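Local coordinates for protein NAD-dependent aldehyde dehydrogenase (Sinorhizobium meliloti, PDB 3U4J) that probably oxidises aldehydes with NAD or NADP as electron acceptor, as other members of the aldehyde dehydrogenase family do, and forms a tetramer and binds calcium, at residues 312-317 with 412-417; 432-437 with 444-449. All blocks are in the same frame, centred on the assembly; numbering follows the deposited sequence.

Contact 1 (312-317 with 412-417); sequences VQEGIR and TFKTAD
Lys414 and Glu314 join by a salt bridge just past the ends of two parallel strands. Lys414 NZ lies 3.1 Å from Glu314 OE1, meeting it on the syn side but 31° out of the carboxylate plane, and a weak second bond runs to OE2. Glu314 reaches out with an extended chain, whereas Lys414, its CG anti to the backbone N (chi1 -163°), bends at each later torsion to bring the amine back across the strand gap; Lys414 CD passes 3.3 Å from Glu314 OE2. Both residues are exposed, so solvent probably weakens the pairing of charges.

Beneath this bridge, two backbone bonds tie the strands: Phe413 N donates to Val312 O at 3.0 Å, and Glu314 N donates to Phe413 O at 3.0 Å. Phe413 thus bonds through its N and O to Val312 and Glu314, the two residues that flank its partner Gln313, as in a parallel bridge.

Packing divides between the two faces of the sheet. On one, the Phe413 ring lies across the backbone of Gln313 on the adjacent strand, its CG set between the backbone N and carbonyl carbon (chi1 68°); Gln313 CA lies above one ring face, toward its rim, and Gln313 CB touches Phe413 CZ at 3.6 Å. Phe280 meets this ring edge-to-face, and helix 416-424 packs against it. On the other face, Thr412 CG2 rests 3.7 Å from Arg317 CG, with Val312 CG1 more loosely beside that methyl. Thr415 N-caps helix 416-424, its hydroxyl bonded to the backbone N of Glu418. Strands 307-313 and 407-413, each leading at its C-terminal end toward a helix, form the parallel pairing characteristic of an alpha/beta sheet, here within the aldehyde dehydrogenase fold.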
# COMPACT_ATOMS: atom_id res chain seq x y z
N VAL A 312 -3.64 -34.28 17.37
CA VAL A 312 -4.79 -34.90 16.71
C VAL A 312 -5.97 -35.02 17.68
O VAL A 312 -5.79 -35.35 18.86
CB VAL A 312 -4.40 -36.25 16.03
CG1 VAL A 312 -3.77 -37.26 17.04
CG2 VAL A 312 -5.59 -36.86 15.28
N GLN A 313 -7.15 -34.65 17.19
CA GLN A 313 -8.36 -34.73 17.98
C GLN A 313 -8.67 -36.20 18.28
O GLN A 313 -8.52 -37.08 17.41
CB GLN A 313 -9.54 -34.02 17.31
CG GLN A 313 -10.64 -33.59 18.31
CD GLN A 313 -11.54 -32.47 17.78
OE1 GLN A 313 -12.01 -31.62 18.56
NE2 GLN A 313 -11.79 -32.46 16.46
N GLU A 314 -9.06 -36.45 19.52
CA GLU A 314 -9.22 -37.80 20.06
C GLU A 314 -9.98 -38.75 19.15
O GLU A 314 -9.50 -39.86 18.87
CB GLU A 314 -9.90 -37.76 21.42
CG GLU A 314 -8.95 -37.44 22.51
CD GLU A 314 -9.60 -37.50 23.88
OE1 GLU A 314 -8.85 -37.38 24.85
OE2 GLU A 314 -10.85 -37.68 23.97
N GLY A 315 -11.12 -38.29 18.67
CA GLY A 315 -12.02 -39.11 17.85
C GLY A 315 -11.45 -39.68 16.57
O GLY A 315 -11.91 -40.71 16.09
N ILE A 316 -10.43 -39.03 16.01
CA ILE A 316 -9.90 -39.49 14.73
C ILE A 316 -8.47 -39.96 14.82
O ILE A 316 -7.86 -40.27 13.81
CB ILE A 316 -10.00 -38.43 13.63
CG1 ILE A 316 -9.23 -37.17 14.06
CG2 ILE A 316 -11.47 -38.15 13.29
CD1 ILE A 316 -8.60 -36.45 12.93
N ARG A 317 -7.95 -40.02 16.04
CA ARG A 317 -6.60 -40.44 16.28
C ARG A 317 -6.30 -41.76 15.58
O ARG A 317 -5.35 -41.84 14.84
CB ARG A 317 -6.30 -40.54 17.78
CG ARG A 317 -4.82 -40.84 18.11
CD ARG A 317 -4.59 -42.33 18.37
NE ARG A 317 -3.22 -42.61 18.78
CZ ARG A 317 -2.58 -43.76 18.55
NH1 ARG A 317 -3.18 -44.76 17.92
NH2 ARG A 317 -1.33 -43.92 18.98
N THR A 412 -2.57 -36.02 21.59
CA THR A 412 -4.00 -35.91 21.29
C THR A 412 -4.60 -34.72 22.05
O THR A 412 -4.03 -34.25 23.03
CB THR A 412 -4.82 -37.21 21.68
OG1 THR A 412 -4.69 -37.45 23.08
CG2 THR A 412 -4.33 -38.44 20.93
N PHE A 413 -5.75 -34.23 21.59
CA PHE A 413 -6.44 -33.18 22.30
C PHE A 413 -7.94 -33.42 22.13
O PHE A 413 -8.36 -34.15 21.24
CB PHE A 413 -6.06 -31.79 21.75
CG PHE A 413 -6.55 -31.53 20.34
CD1 PHE A 413 -7.80 -30.98 20.12
CD2 PHE A 413 -5.76 -31.86 19.24
CE1 PHE A 413 -8.27 -30.74 18.83
CE2 PHE A 413 -6.22 -31.63 17.95
CZ PHE A 413 -7.48 -31.08 17.73
N LYS A 414 -8.73 -32.79 22.98
CA LYS A 414 -10.19 -32.89 22.86
C LYS A 414 -10.83 -31.66 22.23
O LYS A 414 -11.75 -31.80 21.42
CB LYS A 414 -10.80 -33.21 24.23
CG LYS A 414 -12.25 -33.75 24.20
CD LYS A 414 -12.41 -34.97 25.16
CE LYS A 414 -11.59 -34.79 26.46
NZ LYS A 414 -10.81 -36.03 26.84
N THR A 415 -10.37 -30.45 22.58
CA THR A 415 -11.06 -29.22 22.12
C THR A 415 -10.15 -28.28 21.33
O THR A 415 -8.94 -28.31 21.49
CB THR A 415 -11.63 -28.40 23.30
OG1 THR A 415 -10.53 -27.86 24.05
CG2 THR A 415 -12.51 -29.27 24.21
N ALA A 416 -10.73 -27.43 20.50
CA ALA A 416 -9.90 -26.43 19.81
C ALA A 416 -9.09 -25.59 20.81
O ALA A 416 -7.89 -25.36 20.58
CB ALA A 416 -10.73 -25.57 18.88
N ASP A 417 -9.71 -25.15 21.91
CA ASP A 417 -8.99 -24.36 22.91
C ASP A 417 -7.74 -25.12 23.41
O ASP A 417 -6.67 -24.51 23.54
CB ASP A 417 -9.87 -23.93 24.10
CG ASP A 417 -10.87 -22.83 23.76
OD1 ASP A 417 -11.71 -22.53 24.63
OD2 ASP A 417 -10.86 -22.26 22.65

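Contact 2 (432-437 with 444-449); sequences ASVWST and QTIRRI
Val434 CG2 meets Ile446 CD1 at 3.4 Å, tighter than usual for two methyl carbons, as the two side chains run alongside one another, pointing opposite ways. The same Val434 methyl touches Thr445 CG2 at 3.7 Å and Ile449 CD1 at 4.0 Å, so one branch of a single valine faces three residues of the helix and its end. Two residues earlier on the strand, Ala432 CB packs against Ile449 CG2 at 3.7 Å. Ile449 therefore spans both inward-facing strand positions: CG2, anti to its backbone N, reaches the alanine, while the other branch runs through CG1 (chi1 -68°) to put CD1 near the valine.

This is the strand-to-helix half of a beta-alpha-beta unit made by strand 431-435, helix 439-448 and strand 453-456. The axes of strand 432-435 and helix 444-448 run nearly antiparallel, at 167°, with a closest approach of 8.7 Å, and the alternating residues Ala432 and Val434 point at the helix.

Thr445 turns its methyl to the strand and its hydroxyl back to Thr441 O, which satisfies the buried polar atom within the helix. Further out, Ile446 also packs on Cys454 and Ile456 of the next strand, and Ile449 on Ala423 of helix 416-424. Lys492 NZ of a third subunit hydrogen-bonds to the carbonyl oxygens of Ile446, in the helix, and Ile449, just after it, while Arg448 forms a salt bridge with Asp151 of a second subunit.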
# COMPACT_ATOMS: atom_id res chain seq x y z
N ALA A 432 2.90 -23.62 11.38
CA ALA A 432 1.80 -24.42 11.93
C ALA A 432 0.82 -24.69 10.82
O ALA A 432 0.66 -23.87 9.92
CB ALA A 432 1.10 -23.66 13.07
N SER A 433 0.17 -25.86 10.86
CA SER A 433 -0.91 -26.18 9.96
C SER A 433 -2.15 -26.57 10.76
O SER A 433 -2.02 -27.24 11.78
CB SER A 433 -0.58 -27.39 9.11
OG SER A 433 0.41 -27.08 8.15
N VAL A 434 -3.32 -26.19 10.25
CA VAL A 434 -4.61 -26.63 10.78
C VAL A 434 -5.36 -27.37 9.67
O VAL A 434 -5.48 -26.86 8.54
CB VAL A 434 -5.46 -25.45 11.33
CG1 VAL A 434 -6.85 -25.93 11.76
CG2 VAL A 434 -4.75 -24.81 12.50
N TRP A 435 -5.80 -28.59 9.99
CA TRP A 435 -6.64 -29.39 9.08
C TRP A 435 -8.06 -29.50 9.63
O TRP A 435 -8.27 -30.07 10.70
CB TRP A 435 -6.03 -30.78 8.86
CG TRP A 435 -4.63 -30.77 8.21
CD1 TRP A 435 -3.46 -30.50 8.83
CD2 TRP A 435 -4.32 -31.02 6.83
NE1 TRP A 435 -2.41 -30.59 7.92
CE2 TRP A 435 -2.91 -30.92 6.69
CE3 TRP A 435 -5.08 -31.36 5.71
CZ2 TRP A 435 -2.26 -31.11 5.47
CZ3 TRP A 435 -4.43 -31.58 4.50
CH2 TRP A 435 -3.03 -31.44 4.38
N SER A 436 -9.04 -28.94 8.90
CA SER A 436 -10.44 -28.91 9.32
C SER A 436 -11.29 -28.48 8.14
O SER A 436 -10.81 -27.73 7.28
CB SER A 436 -10.65 -27.97 10.51
OG SER A 436 -12.03 -27.84 10.81
N THR A 437 -12.54 -28.95 8.06
CA THR A 437 -13.45 -28.51 6.99
C THR A 437 -14.39 -27.42 7.53
O THR A 437 -15.28 -26.95 6.82
CB THR A 437 -14.34 -29.68 6.50
OG1 THR A 437 -14.80 -30.41 7.66
CG2 THR A 437 -13.55 -30.60 5.58
N GLN A 444 -10.33 -19.52 13.17
CA GLN A 444 -10.06 -19.10 14.55
C GLN A 444 -8.83 -19.79 15.14
O GLN A 444 -8.06 -19.17 15.87
CB GLN A 444 -11.26 -19.24 15.48
CG GLN A 444 -12.44 -18.34 15.12
CD GLN A 444 -12.29 -16.86 15.50
OE1 GLN A 444 -13.25 -16.24 15.98
NE2 GLN A 444 -11.10 -16.27 15.27
N THR A 445 -8.61 -21.05 14.79
CA THR A 445 -7.43 -21.74 15.28
C THR A 445 -6.17 -21.10 14.69
O THR A 445 -5.24 -20.82 15.41
CB THR A 445 -7.49 -23.28 15.06
OG1 THR A 445 -8.70 -23.79 15.67
CG2 THR A 445 -6.32 -23.96 15.72
N ILE A 446 -6.16 -20.84 13.38
CA ILE A 446 -4.99 -20.26 12.74
C ILE A 446 -4.69 -18.81 13.22
O ILE A 446 -3.53 -18.44 13.38
CB ILE A 446 -5.04 -20.47 11.18
CG1 ILE A 446 -3.66 -20.86 10.64
CG2 ILE A 446 -5.58 -19.27 10.44
CD1 ILE A 446 -3.12 -22.18 11.18
N ARG A 447 -5.74 -18.03 13.49
CA ARG A 447 -5.58 -16.69 14.08
C ARG A 447 -5.02 -16.71 15.49
O ARG A 447 -4.40 -15.72 15.92
CB ARG A 447 -6.90 -15.93 14.10
CG ARG A 447 -7.37 -15.53 12.72
CD ARG A 447 -8.79 -14.99 12.77
NE ARG A 447 -8.83 -13.54 12.97
CZ ARG A 447 -9.85 -12.87 13.51
NH1 ARG A 447 -10.92 -13.52 13.97
NH2 ARG A 447 -9.81 -11.56 13.62
N ARG A 448 -5.24 -17.80 16.22
CA ARG A 448 -4.79 -17.89 17.61
C ARG A 448 -3.42 -18.55 17.80
O ARG A 448 -2.85 -18.46 18.87
CB ARG A 448 -5.85 -18.60 18.47
CG ARG A 448 -7.05 -17.69 18.73
CD ARG A 448 -8.32 -18.43 19.09
NE ARG A 448 -9.45 -17.49 19.03
CZ ARG A 448 -10.69 -17.78 19.47
NH1 ARG A 448 -10.96 -18.99 19.97
NH2 ARG A 448 -11.64 -16.87 19.40
N ILE A 449 -2.90 -19.20 16.77
CA ILE A 449 -1.58 -19.85 16.88
C ILE A 449 -0.48 -18.82 16.61
O ILE A 449 -0.55 -18.08 15.62
CB ILE A 449 -1.46 -21.08 15.97
CG1 ILE A 449 -2.41 -22.17 16.48
CG2 ILE A 449 -0.02 -21.60 15.91
CD1 ILE A 449 -2.61 -23.35 15.51

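How the contacts relate
The two contacts show how a sheet is paired edge to edge and then covered by helices. Contact 1 closes before contact 2 opens along the chain, and their centres lie about 13 Å apart on the same side of the chain's centre. Both reach the mixed sheet in which strand 275-279 stands between strands 307-313 and 431-435. Contact 1 pairs strands within that sheet, whereas contact 2 lays a helix over it. Helix 416-424, begun in contact 1, leads into strand 431-435 and packs beside contact 2, where Ala416 CB comes within 4.2 Å of Thr445 OG1. The buried, helix-covered part of the sheet at contact 2 thus lies toward the subunit interfaces, while the strand-end pairing of contact 1 touches no other subunit.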